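Sulfate transporter/antisigma-factor antagonist STAS (Planctomyces limnophilus, PDB 3T6O) probably acts as an anti-sigma factor antagonist, a regulatory STAS-domain protein of the kind that partners anti-sigma factors in bacteria. Local coordinates at residues 83-89 / 106-112; 58-62 / 92-97; 49-53 / 115-120; 35-40 / 68-72; 4-8 / 19-24. One frame throughout, in Å; residues are numbered along the deposited sequence. Where two conformers were deposited one is given.

Overall arrangement
The chain opens with interaction 5, which closes the short loop between 4-8 and 19-24 at the start of the sheet. Interaction 4 then pairs helices 29-41 and 63-76, reaching back to interaction 5 through Thr38 and Asp6. Interaction 3 opens on strand 50-54, between the two segments of interaction 4, so those two cross; it closes last, joining the C-terminal helix to that central strand, and its span encloses both interaction 1 and interaction 2. Interaction 2 joins strand 60-61 to helix 91-97 and crosses interaction 4 as well as interaction 1, in which strand 83-87 pairs with the edge strand 108-109.

Interaction 1 of 5, residues 83-89 / 106-112; sequences VFALCSV and WPRYSTK
Tyr109 O takes two bonds, one from Ser88 N at 3.2 Å and one from a water. That water also accepts from Val89 N and from Arg108 NH1, the latter in the plane of the guanidinium. Further along, Leu86 bonds on both sides to the neighbouring strand: Leu86 N reaches Pro107 O at 2.9 Å, while Leu86 O receives Tyr109 N at 3.0 Å. This is the parallel pairing of a beta-alpha-beta unit, strand 83-87, helix 91-97 and edge strand 108-109, at one margin of the STAS sheet. Ahead of the pairing, Phe84 has CG anti to its backbone N (chi1 -173°), which carries the ring onto the indole of Trp106; Phe84 CD1 stands 3.4 Å above one face of the Trp106 ring, with the ring planes at 49°. Leu86 CD1 touches Trp106 CE3 at 4.1 Å. Losing the indole to an alanine at Trp106 is likely to leave Phe84 and Trp73 without their aromatic partner and open a gap toward Leu69 and Val70 of helix 63-76. At the end of strand 83-87, Cys87 SG lies 3.6 Å from Lys112 CA, at the start of the C-terminal helix, and the Lys112 amine goes on to a salt bridge with Glu12.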
# COMPACT_ATOMS: atom_id res chain seq x y z
N VAL A 83 4.90 15.88 16.52
CA VAL A 83 5.16 16.72 15.36
C VAL A 83 6.10 15.97 14.48
O VAL A 83 7.12 15.47 14.94
CB VAL A 83 5.83 18.10 15.70
CG1 VAL A 83 6.18 18.86 14.41
CG2 VAL A 83 4.99 18.93 16.66
N PHE A 84 5.77 15.91 13.20
CA PHE A 84 6.62 15.28 12.20
C PHE A 84 6.84 16.36 11.16
O PHE A 84 5.88 16.75 10.46
CB PHE A 84 5.90 14.07 11.59
CG PHE A 84 6.77 13.23 10.67
CD1 PHE A 84 6.89 13.55 9.35
CD2 PHE A 84 7.41 12.10 11.13
CE1 PHE A 84 7.68 12.80 8.49
CE2 PHE A 84 8.21 11.35 10.31
CZ PHE A 84 8.34 11.70 8.97
N ALA A 85 8.07 16.88 11.08
CA ALA A 85 8.41 18.09 10.31
C ALA A 85 9.54 17.80 9.31
O ALA A 85 10.34 16.85 9.45
CB ALA A 85 8.80 19.27 11.27
N LEU A 86 9.60 18.61 8.27
CA LEU A 86 10.73 18.56 7.34
C LEU A 86 11.48 19.90 7.37
O LEU A 86 10.91 20.93 7.79
CB LEU A 86 10.21 18.32 5.95
CG LEU A 86 9.21 17.20 5.67
CD1 LEU A 86 8.90 17.16 4.15
CD2 LEU A 86 9.73 15.87 6.12
N CYS A 87 12.74 19.88 6.95
CA CYS A 87 13.47 21.11 6.69
C CYS A 87 14.52 20.91 5.62
O CYS A 87 14.83 19.80 5.26
CB CYS A 87 14.14 21.72 7.93
SG CYS A 87 15.49 20.76 8.67
N SER A 88 14.98 22.04 5.08
CA SER A 88 16.07 22.07 4.11
C SER A 88 15.78 21.23 2.88
O SER A 88 16.66 20.54 2.34
CB SER A 88 17.39 21.67 4.79
OG SER A 88 17.70 22.68 5.72
N VAL A 89 14.55 21.35 2.40
CA VAL A 89 14.06 20.55 1.26
C VAL A 89 14.46 21.32 0.02
O VAL A 89 14.13 22.51 -0.11
CB VAL A 89 12.55 20.35 1.32
CG1 VAL A 89 12.04 19.33 0.20
CG2 VAL A 89 12.17 19.86 2.65
N TRP A 106 2.74 17.88 7.53
CA TRP A 106 4.10 17.94 8.06
C TRP A 106 4.61 19.40 7.90
O TRP A 106 4.76 19.90 6.77
CB TRP A 106 5.01 17.01 7.26
CG TRP A 106 4.61 15.59 7.24
CD1 TRP A 106 3.84 14.93 8.14
CD2 TRP A 106 5.01 14.64 6.28
NE1 TRP A 106 3.73 13.61 7.80
CE2 TRP A 106 4.46 13.41 6.66
CE3 TRP A 106 5.80 14.70 5.14
CZ2 TRP A 106 4.63 12.26 5.90
CZ3 TRP A 106 5.99 13.58 4.40
CH2 TRP A 106 5.40 12.36 4.78
N PRO A 107 4.74 20.13 9.01
CA PRO A 107 5.25 21.49 8.85
C PRO A 107 6.62 21.44 8.20
O PRO A 107 7.43 20.56 8.53
CB PRO A 107 5.33 22.01 10.27
CG PRO A 107 5.00 20.89 11.15
CD PRO A 107 4.36 19.84 10.40
N ARG A 108 6.85 22.32 7.23
CA ARG A 108 8.14 22.43 6.60
C ARG A 108 8.81 23.80 6.88
O ARG A 108 8.17 24.85 6.81
CB ARG A 108 8.00 22.16 5.13
CG ARG A 108 9.31 22.34 4.35
CD ARG A 108 9.16 21.74 2.97
NE ARG A 108 8.25 22.52 2.15
CZ ARG A 108 8.56 23.62 1.48
NH1 ARG A 108 9.79 24.16 1.56
NH2 ARG A 108 7.62 24.20 0.74
N TYR A 109 10.11 23.76 7.14
CA TYR A 109 10.92 24.94 7.53
C TYR A 109 12.18 25.04 6.67
O TYR A 109 12.66 24.04 6.13
CB TYR A 109 11.33 24.86 9.00
CG TYR A 109 10.16 24.80 9.95
CD1 TYR A 109 9.49 25.93 10.33
CD2 TYR A 109 9.72 23.59 10.42
CE1 TYR A 109 8.37 25.86 11.18
CE2 TYR A 109 8.64 23.50 11.27
CZ TYR A 109 7.97 24.62 11.64
OH TYR A 109 6.92 24.48 12.51
N SER A 110 12.72 26.24 6.51
CA SER A 110 13.79 26.39 5.52
C SER A 110 15.11 25.84 6.02
O SER A 110 15.88 25.40 5.22
CB SER A 110 13.95 27.84 5.04
OG SER A 110 14.35 28.64 6.11
N THR A 111 15.34 25.87 7.33
CA THR A 111 16.58 25.38 7.92
C THR A 111 16.27 24.62 9.21
O THR A 111 15.20 24.78 9.80
CB THR A 111 17.54 26.54 8.27
OG1 THR A 111 16.98 27.27 9.35
CG2 THR A 111 17.79 27.52 7.07
N LYS A 112 17.20 23.81 9.65
CA LYS A 112 17.09 23.10 10.91
C LYS A 112 16.89 24.04 12.10
O LYS A 112 16.06 23.77 12.99
CB LYS A 112 18.33 22.23 11.17
CG LYS A 112 18.19 21.46 12.49
CD LYS A 112 19.16 20.30 12.64
CE LYS A 112 20.61 20.71 12.62
NZ LYS A 112 21.44 19.53 13.10
O HOH W 1 18.71 24.73 4.38
O HOH W 2 19.39 22.25 7.72
O HOH W 3 12.47 23.46 3.29

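Interaction 2 of 5, residues 58-62 / 92-97; sequences VEFFG and YCVEVL
A cysteine sulfur beside an aromatic ring marks this contact: Cys93 SG lies 4.3 Å from the centroid of the Phe61 ring, 44° off its normal, so it approaches obliquely. Cys93 CB also comes to 3.5 Å from Phe61 CE2. The backbone of 58-62 is near as well, with Cys93 SG 3.5 Å from Glu59 O. Phe61 owes its place to a chi1 of 59°, which sets CG between its own backbone N and carbonyl carbon and swings the ring against helix 91-97. There Leu97 meets the ring in its plane, Leu97 CG to Phe61 CZ at 3.9 Å. Val96 comes at the backbone instead, placing Val96 CG1 3.4 Å from Phe61 O. A pair of aromatic rings meets along the other side of the strand, where Phe60 CD2 lies 3.5 Å from Tyr92 CE2 in one of the two conformers of Tyr92. Strand 60-61, a short partner of strand 26-27, is thereby packed against the helix that follows strand 83-87, just ahead of Gly62 at the N-cap of helix 63-76. The second subunit joins in here, since its Tyr92 ring meets Phe60 edge-to-face and its Val96 packs on Val96. With no hydrogen bond between the two segments, the helix is held to this strand by apolar, aromatic and sulfur contacts, and the same surface continues into the subunit interface.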
# COMPACT_ATOMS: atom_id res chain seq x y z
N VAL A 58 20.06 16.21 0.10
CA VAL A 58 19.26 15.27 -0.66
C VAL A 58 18.75 15.97 -1.91
O VAL A 58 18.10 17.00 -1.83
CB VAL A 58 18.08 14.74 0.14
CG1 VAL A 58 17.21 13.78 -0.75
CG2 VAL A 58 18.54 13.93 1.43
N GLU A 59 19.03 15.42 -3.09
CA GLU A 59 18.61 16.07 -4.34
C GLU A 59 17.41 15.42 -5.03
O GLU A 59 16.74 16.06 -5.87
CB GLU A 59 19.81 16.16 -5.28
CG GLU A 59 21.03 16.97 -4.67
CD GLU A 59 20.78 18.51 -4.41
OE1 GLU A 59 20.06 19.19 -5.21
OE2 GLU A 59 21.37 19.06 -3.42
N PHE A 60 17.15 14.15 -4.71
CA PHE A 60 16.04 13.44 -5.32
C PHE A 60 15.42 12.41 -4.41
O PHE A 60 16.14 11.66 -3.71
CB PHE A 60 16.48 12.72 -6.58
CG PHE A 60 15.39 11.90 -7.17
CD1 PHE A 60 15.16 10.61 -6.73
CD2 PHE A 60 14.53 12.44 -8.11
CE1 PHE A 60 14.10 9.87 -7.25
CE2 PHE A 60 13.51 11.71 -8.64
CZ PHE A 60 13.29 10.41 -8.23
N PHE A 61 14.09 12.38 -4.44
CA PHE A 61 13.33 11.22 -3.95
C PHE A 61 11.96 11.14 -4.63
O PHE A 61 11.57 12.05 -5.36
CB PHE A 61 13.20 11.26 -2.43
CG PHE A 61 12.53 12.47 -1.88
CD1 PHE A 61 11.15 12.59 -1.91
CD2 PHE A 61 13.25 13.47 -1.29
CE1 PHE A 61 10.52 13.68 -1.38
CE2 PHE A 61 12.64 14.56 -0.74
CZ PHE A 61 11.27 14.68 -0.79
N GLY A 62 11.29 10.00 -4.43
CA GLY A 62 9.98 9.73 -5.00
C GLY A 62 9.13 8.90 -4.06
O GLY A 62 9.16 9.10 -2.86
N TYR A 92 13.67 21.19 -6.02
CA TYR A 92 13.15 20.08 -6.74
C TYR A 92 12.35 19.13 -5.84
O TYR A 92 11.28 18.68 -6.23
CB TYR A 92 14.27 19.30 -7.41
CG TYR A 92 13.70 18.11 -8.09
CD1 TYR A 92 12.99 18.24 -9.28
CD2 TYR A 92 13.81 16.86 -7.54
CE1 TYR A 92 12.43 17.14 -9.90
CE2 TYR A 92 13.28 15.76 -8.16
CZ TYR A 92 12.58 15.90 -9.34
OH TYR A 92 12.03 14.79 -9.94
N CYS A 93 12.85 18.84 -4.63
CA CYS A 93 12.19 17.92 -3.78
C CYS A 93 10.83 18.48 -3.35
O CYS A 93 9.86 17.71 -3.16
CB CYS A 93 13.09 17.51 -2.59
SG CYS A 93 14.56 16.49 -3.12
N VAL A 94 10.73 19.80 -3.26
CA VAL A 94 9.46 20.45 -2.99
C VAL A 94 8.48 20.19 -4.16
O VAL A 94 7.28 19.95 -3.93
CB VAL A 94 9.59 21.97 -2.78
CG1 VAL A 94 8.21 22.60 -2.61
CG2 VAL A 94 10.45 22.28 -1.56
N GLU A 95 8.98 20.17 -5.39
CA GLU A 95 8.12 19.90 -6.58
C GLU A 95 7.57 18.48 -6.53
O GLU A 95 6.42 18.23 -6.93
CB GLU A 95 8.90 20.09 -7.88
CG GLU A 95 8.69 21.47 -8.58
CD GLU A 95 7.81 21.41 -9.86
OE1 GLU A 95 6.56 21.44 -9.76
OE2 GLU A 95 8.36 21.36 -10.98
N VAL A 96 8.38 17.57 -5.99
CA VAL A 96 7.97 16.20 -5.87
C VAL A 96 6.98 16.09 -4.71
O VAL A 96 5.95 15.47 -4.83
CB VAL A 96 9.13 15.27 -5.67
CG1 VAL A 96 8.63 13.84 -5.39
CG2 VAL A 96 10.07 15.31 -6.87
N LEU A 97 7.27 16.73 -3.58
CA LEU A 97 6.31 16.78 -2.49
C LEU A 97 4.96 17.36 -2.87
O LEU A 97 3.94 17.01 -2.29
CB LEU A 97 6.88 17.57 -1.30
CG LEU A 97 7.94 16.78 -0.51
CD1 LEU A 97 8.60 17.62 0.50
CD2 LEU A 97 7.34 15.55 0.14

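Interaction 3 of 5, residues 49-53 / 115-120; sequences RKVLI and ALLAMA
Lys50 and Leu52, two residues apart on strand 50-54, both point toward the C-terminal helix, but they meet the segment 115-120 in different ways. Lys50 is fully extended beyond CG and reaches to the backbone of Met119, where Lys50 NZ donates to Met119 O at 2.8 Å, tilted 21° from the carbonyl plane. Leu52 instead drives its branches into the helix side: Leu52 CD1 lies 3.6 Å from Ala115 CB, while Leu52 CD2 comes to 4.1 Å from Leu116 CD2, the two leucines crossing at about a right angle. Between Lys50 and Leu52 comes Met119, a selenomethionine, whose chain is bent at chi3 (83°). The bend carries Met119 CE to 3.4 Å from Val51 O, and leaves Met119 SE 4.2 Å from Leu52 CD1. With a methionine in place of Lys50, Met119 O is likely to be left without the ammonium that grips it. Val15 of strand 15-19 packs on Lys50, Leu52, Leu116 and Met119, and Met119 also lies against Val83 of strand 83-87. A C-terminal helix packed on the face of the central parallel strands, away from helices 29-41 and 63-76, is consistent with the STAS fold, in which helices pack on both faces of a central sheet.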
# COMPACT_ATOMS: atom_id res chain seq x y z
N ARG A 49 6.29 12.98 20.92
CA ARG A 49 7.45 12.76 20.08
C ARG A 49 7.48 13.80 19.00
O ARG A 49 6.47 14.05 18.32
CB ARG A 49 7.37 11.39 19.41
CG ARG A 49 7.70 10.24 20.32
CD ARG A 49 7.35 8.87 19.71
NE ARG A 49 5.95 8.60 19.89
CZ ARG A 49 5.34 7.48 19.53
NH1 ARG A 49 6.01 6.49 18.94
NH2 ARG A 49 4.05 7.36 19.77
N LYS A 50 8.67 14.36 18.79
CA LYS A 50 8.89 15.37 17.80
C LYS A 50 10.05 14.89 16.93
O LYS A 50 11.13 14.51 17.45
CB LYS A 50 9.22 16.68 18.52
CG LYS A 50 8.01 17.32 19.19
CD LYS A 50 8.36 18.54 20.00
CE LYS A 50 7.10 19.18 20.54
NZ LYS A 50 7.33 20.47 21.24
N VAL A 51 9.83 14.89 15.61
CA VAL A 51 10.75 14.35 14.64
C VAL A 51 10.93 15.38 13.50
O VAL A 51 9.95 15.94 13.01
CB VAL A 51 10.23 12.95 14.09
CG1 VAL A 51 11.02 12.55 12.84
CG2 VAL A 51 10.35 11.89 15.16
N LEU A 52 12.17 15.57 13.05
CA LEU A 52 12.49 16.49 12.01
C LEU A 52 13.29 15.74 11.00
O LEU A 52 14.31 15.17 11.35
CB LEU A 52 13.35 17.63 12.59
CG LEU A 52 13.85 18.69 11.58
CD1 LEU A 52 12.63 19.39 10.88
CD2 LEU A 52 14.77 19.72 12.31
N ILE A 53 12.87 15.78 9.73
CA ILE A 53 13.62 15.12 8.67
C ILE A 53 14.39 16.23 7.99
O ILE A 53 13.81 17.08 7.28
CB ILE A 53 12.69 14.45 7.65
CG1 ILE A 53 11.61 13.64 8.37
CG2 ILE A 53 13.48 13.59 6.64
CD1 ILE A 53 12.13 12.50 9.21
N ALA A 115 13.48 25.24 12.20
CA ALA A 115 12.57 24.15 12.55
C ALA A 115 12.60 23.89 14.06
O ALA A 115 11.55 23.91 14.72
CB ALA A 115 12.89 22.91 11.78
N LEU A 116 13.81 23.79 14.61
CA LEU A 116 13.98 23.56 16.04
C LEU A 116 13.38 24.63 16.95
O LEU A 116 12.73 24.27 17.91
CB LEU A 116 15.43 23.29 16.40
CG LEU A 116 16.02 22.00 15.84
CD1 LEU A 116 17.53 22.00 16.20
CD2 LEU A 116 15.28 20.67 16.31
N LEU A 117 13.55 25.90 16.62
CA LEU A 117 12.94 27.01 17.31
C LEU A 117 11.41 26.96 17.27
O LEU A 117 10.75 27.19 18.30
CB LEU A 117 13.45 28.36 16.75
CG LEU A 117 14.94 28.70 16.99
CD1 LEU A 117 15.36 29.91 16.19
CD2 LEU A 117 15.27 28.92 18.47
N ALA A 118 10.86 26.68 16.09
CA ALA A 118 9.41 26.58 15.94
C ALA A 118 8.88 25.38 16.72
O ALA A 118 7.83 25.48 17.31
CB ALA A 118 9.02 26.46 14.46
N MSE A 119 9.59 24.26 16.75
CA MSE A 119 9.10 23.08 17.47
C MSE A 119 9.33 23.04 19.00
O MSE A 119 8.95 22.06 19.63
CB MSE A 119 9.71 21.82 16.84
CG MSE A 119 9.40 21.63 15.37
SE MSE A 119 10.69 20.50 14.42
CE MSE A 119 9.96 18.76 14.89
N ALA A 120 9.91 24.09 19.61
CA ALA A 120 10.29 24.08 21.04
C ALA A 120 9.27 23.41 21.97
O ALA A 120 8.23 24.01 22.24
CB ALA A 120 10.63 25.51 21.56

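Interaction 4 of 5, residues 35-40 / 68-72; sequences IASTFL and LLVRG
Leu68 is the knob of this helix pair, seated among Ile35, Ala36, Phe39 and Leu40. Its two branches divide the work: Leu68 CD2 reaches Ile35 CG1 at 3.8 Å, and Leu68 CD1 lies 3.9 Å from Ala36 CB. Phe39 and Leu68 pass alongside one another, each heading for the other's helix, with Phe39 CD2 3.6 Å from Leu68 CG. With CG anti to the backbone N (chi1 175°), the phenylalanine extends across to the other helix, where Phe39 CE2 comes to 3.7 Å from Gly72 CA. Gly72, having no side chain, lets Phe39 come close to the helix backbone. Leu69 CD2 also touches the ring, 4.0 Å from Phe39 CZ. The segments 35-40 and 68-72 of helices 29-41 and 63-76 run nearly parallel, at 23° with their axes 10.2 Å apart, and the two helices lie side by side on one face of the STAS sheet. At the outer side of the pair, Leu40 CD1 sits over one face of the Arg71 guanidinium, 3.3 Å above its plane. The polar end of that arginine is held from outside the pair: Arg71 NE makes a salt bridge with Glu95 of the fifth subunit. Behind the ring, Phe39 and Leu69 both press on Ile53 of strand 50-54, and Ile7 from the N-terminal segment also covers Phe39, while Phe24 packs on Ile35.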
# COMPACT_ATOMS: atom_id res chain seq x y z
N ILE A 35 18.02 2.34 4.89
CA ILE A 35 17.86 3.25 6.02
C ILE A 35 16.61 2.99 6.85
O ILE A 35 16.44 3.58 7.92
CB ILE A 35 17.85 4.73 5.56
CG1 ILE A 35 16.56 5.07 4.79
CG2 ILE A 35 19.09 5.05 4.74
CD1 ILE A 35 16.48 6.56 4.32
N ALA A 36 15.75 2.09 6.37
CA ALA A 36 14.39 1.92 6.93
C ALA A 36 14.44 1.53 8.38
O ALA A 36 13.73 2.12 9.21
CB ALA A 36 13.59 0.87 6.14
N SER A 37 15.32 0.59 8.68
CA SER A 37 15.46 0.07 10.02
C SER A 37 15.92 1.10 11.08
O SER A 37 15.32 1.25 12.15
CB SER A 37 16.38 -1.16 9.97
OG SER A 37 16.67 -1.59 11.26
N THR A 38 16.97 1.84 10.77
CA THR A 38 17.42 2.90 11.67
C THR A 38 16.34 3.98 11.79
O THR A 38 16.04 4.44 12.87
CB THR A 38 18.78 3.47 11.15
OG1 THR A 38 19.70 2.38 11.13
CG2 THR A 38 19.38 4.53 12.05
N PHE A 39 15.72 4.35 10.67
CA PHE A 39 14.70 5.34 10.67
C PHE A 39 13.51 4.98 11.56
O PHE A 39 13.08 5.78 12.44
CB PHE A 39 14.26 5.60 9.24
CG PHE A 39 13.13 6.54 9.13
CD1 PHE A 39 13.33 7.90 9.30
CD2 PHE A 39 11.85 6.09 8.85
CE1 PHE A 39 12.27 8.81 9.20
CE2 PHE A 39 10.78 6.99 8.74
CZ PHE A 39 10.98 8.34 8.94
N LEU A 40 12.97 3.78 11.34
CA LEU A 40 11.79 3.37 12.09
C LEU A 40 12.13 3.17 13.57
O LEU A 40 11.33 3.51 14.43
CB LEU A 40 11.13 2.11 11.47
CG LEU A 40 10.50 2.30 10.08
CD1 LEU A 40 9.94 0.99 9.61
CD2 LEU A 40 9.40 3.34 10.10
N LEU A 68 8.26 5.55 3.09
CA LEU A 68 8.97 5.37 4.39
C LEU A 68 8.61 6.46 5.39
O LEU A 68 8.33 6.17 6.54
CB LEU A 68 10.48 5.37 4.22
CG LEU A 68 11.32 5.07 5.49
CD1 LEU A 68 10.94 3.74 6.16
CD2 LEU A 68 12.78 5.08 5.09
N LEU A 69 8.64 7.71 4.95
CA LEU A 69 8.33 8.84 5.83
C LEU A 69 6.92 8.69 6.47
O LEU A 69 6.72 8.97 7.68
CB LEU A 69 8.48 10.15 5.08
CG LEU A 69 9.87 10.72 4.66
CD1 LEU A 69 9.74 12.14 4.11
CD2 LEU A 69 10.86 10.72 5.77
N VAL A 70 5.98 8.18 5.67
CA VAL A 70 4.59 7.98 6.10
C VAL A 70 4.57 6.90 7.19
O VAL A 70 3.85 7.02 8.16
CB VAL A 70 3.68 7.67 4.90
CG1 VAL A 70 2.32 7.13 5.31
CG2 VAL A 70 3.50 8.97 3.99
N ARG A 71 5.40 5.88 7.04
CA ARG A 71 5.51 4.84 8.08
C ARG A 71 6.01 5.41 9.38
O ARG A 71 5.55 5.01 10.45
CB ARG A 71 6.40 3.67 7.65
CG ARG A 71 5.88 2.91 6.47
CD ARG A 71 6.90 1.87 6.00
NE ARG A 71 7.01 0.82 6.96
CZ ARG A 71 7.98 -0.10 7.02
NH1 ARG A 71 8.98 -0.08 6.15
NH2 ARG A 71 7.92 -1.05 7.96
N GLY A 72 6.99 6.29 9.30
CA GLY A 72 7.52 6.97 10.48
C GLY A 72 6.44 7.84 11.09
O GLY A 72 6.17 7.77 12.28

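Interaction 5 of 5, residues 4-8 / 19-24; sequences MADIR and SFPAVF
Ser19 and Arg8 bury the most surface here, and they face each other as an antiparallel hydrogen-bonded pair. Arg8 N donates to Ser19 O at 2.8 Å, and Ser19 N returns a bond to Arg8 O at 2.9 Å. Their side chains lie on the same face of the sheet: in one of its two conformers, and so with less certainty, the extended Arg8 chain lays its guanidinium over the serine, with Ser19 OG 3.2 Å above one face of the Arg8 group, toward the rim. That approach is no hydrogen bond; a water instead donates to Arg8 O and lies suspiciously close to Ser19 OG. The pair sits at the open end of the hairpin 8-12/15-19, the first of the STAS fold, at the edge of the sheet. Ahead of it, Ile7 packs alongside Phe20, with Ile7 CG2 3.5 Å from Phe20 CE2, and also covers Phe39 and Thr38 of helix 29-41. The chi1 of 49° sets Ile7 CG1 between backbone N and carbonyl carbon, leaving CG2 to meet the phenyl. Farther out, Ala5 CB rests 3.8 Å from Phe24 CZ, and Asp6 O comes in at that ring's edge, 3.6 Å from Phe24 CE2. Asp6 OD2 is hydrogen-bonded to Thr38.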
# COMPACT_ATOMS: atom_id res chain seq x y z
N MSE A 4 28.22 -0.14 5.34
CA MSE A 4 27.03 0.41 4.65
C MSE A 4 26.57 1.78 5.22
O MSE A 4 26.39 1.94 6.43
CB MSE A 4 25.89 -0.64 4.62
CG MSE A 4 25.14 -0.78 3.26
SE MSE A 4 26.27 -1.28 1.70
CE MSE A 4 26.57 0.58 0.99
N ALA A 5 26.39 2.76 4.35
CA ALA A 5 25.97 4.08 4.79
C ALA A 5 24.58 4.05 5.46
O ALA A 5 23.75 3.18 5.17
CB ALA A 5 25.98 5.05 3.62
N ASP A 6 24.33 4.98 6.35
CA ASP A 6 23.04 5.01 7.04
C ASP A 6 22.68 6.46 7.33
O ASP A 6 23.51 7.34 7.21
CB ASP A 6 23.13 4.16 8.31
CG ASP A 6 21.76 3.65 8.79
OD1 ASP A 6 20.71 3.86 8.11
OD2 ASP A 6 21.76 3.08 9.90
N ILE A 7 21.41 6.72 7.63
CA ILE A 7 21.04 8.05 8.09
C ILE A 7 21.80 8.30 9.38
O ILE A 7 22.29 7.37 9.97
CB ILE A 7 19.52 8.21 8.36
CG1 ILE A 7 18.99 7.07 9.21
CG2 ILE A 7 18.75 8.38 7.03
CD1 ILE A 7 17.58 7.29 9.75
N ARG A 8 21.89 9.54 9.80
CA ARG A 8 22.35 9.82 11.15
C ARG A 8 21.23 10.40 11.98
O ARG A 8 20.41 11.19 11.53
CB ARG A 8 23.61 10.67 11.21
CG ARG A 8 23.72 11.80 10.23
CD ARG A 8 24.78 12.83 10.72
NE ARG A 8 24.62 14.14 10.08
CZ ARG A 8 24.09 15.19 10.71
NH1 ARG A 8 23.96 16.35 10.07
NH2 ARG A 8 23.69 15.04 11.97
N SER A 19 19.14 12.99 9.57
CA SER A 19 19.91 13.65 8.52
C SER A 19 20.56 12.61 7.61
O SER A 19 20.75 11.44 8.02
CB SER A 19 21.05 14.50 9.15
OG SER A 19 20.64 15.22 10.31
N PHE A 20 20.97 13.07 6.44
CA PHE A 20 21.51 12.21 5.40
C PHE A 20 22.96 12.52 5.03
O PHE A 20 23.27 13.63 4.68
CB PHE A 20 20.62 12.36 4.16
CG PHE A 20 19.22 11.95 4.43
CD1 PHE A 20 18.37 12.79 5.10
CD2 PHE A 20 18.79 10.69 4.09
CE1 PHE A 20 17.11 12.39 5.43
CE2 PHE A 20 17.52 10.28 4.42
CZ PHE A 20 16.68 11.12 5.08
N PRO A 21 23.82 11.52 5.04
CA PRO A 21 25.18 11.66 4.47
C PRO A 21 25.19 11.93 2.99
O PRO A 21 24.29 11.50 2.30
CB PRO A 21 25.83 10.28 4.71
CG PRO A 21 25.06 9.68 5.82
CD PRO A 21 23.70 10.35 5.92
N ALA A 22 26.22 12.63 2.53
CA ALA A 22 26.44 12.93 1.09
C ALA A 22 26.21 11.77 0.12
O ALA A 22 25.70 11.99 -0.98
CB ALA A 22 27.86 13.55 0.88
N VAL A 23 26.54 10.55 0.50
CA VAL A 23 26.29 9.40 -0.38
C VAL A 23 24.79 9.18 -0.73
O VAL A 23 24.47 8.44 -1.68
CB VAL A 23 26.87 8.08 0.22
CG1 VAL A 23 25.93 7.50 1.31
CG2 VAL A 23 27.14 7.05 -0.90
N PHE A 24 23.87 9.78 0.03
CA PHE A 24 22.42 9.69 -0.24
C PHE A 24 21.84 10.88 -1.01
O PHE A 24 20.77 11.35 -0.67
CB PHE A 24 21.64 9.54 1.07
CG PHE A 24 21.87 8.26 1.78
CD1 PHE A 24 21.63 7.05 1.15
CD2 PHE A 24 22.31 8.24 3.08
CE1 PHE A 24 21.85 5.86 1.81
CE2 PHE A 24 22.53 7.05 3.74
CZ PHE A 24 22.30 5.87 3.11
O HOH W 4 20.74 14.05 12.51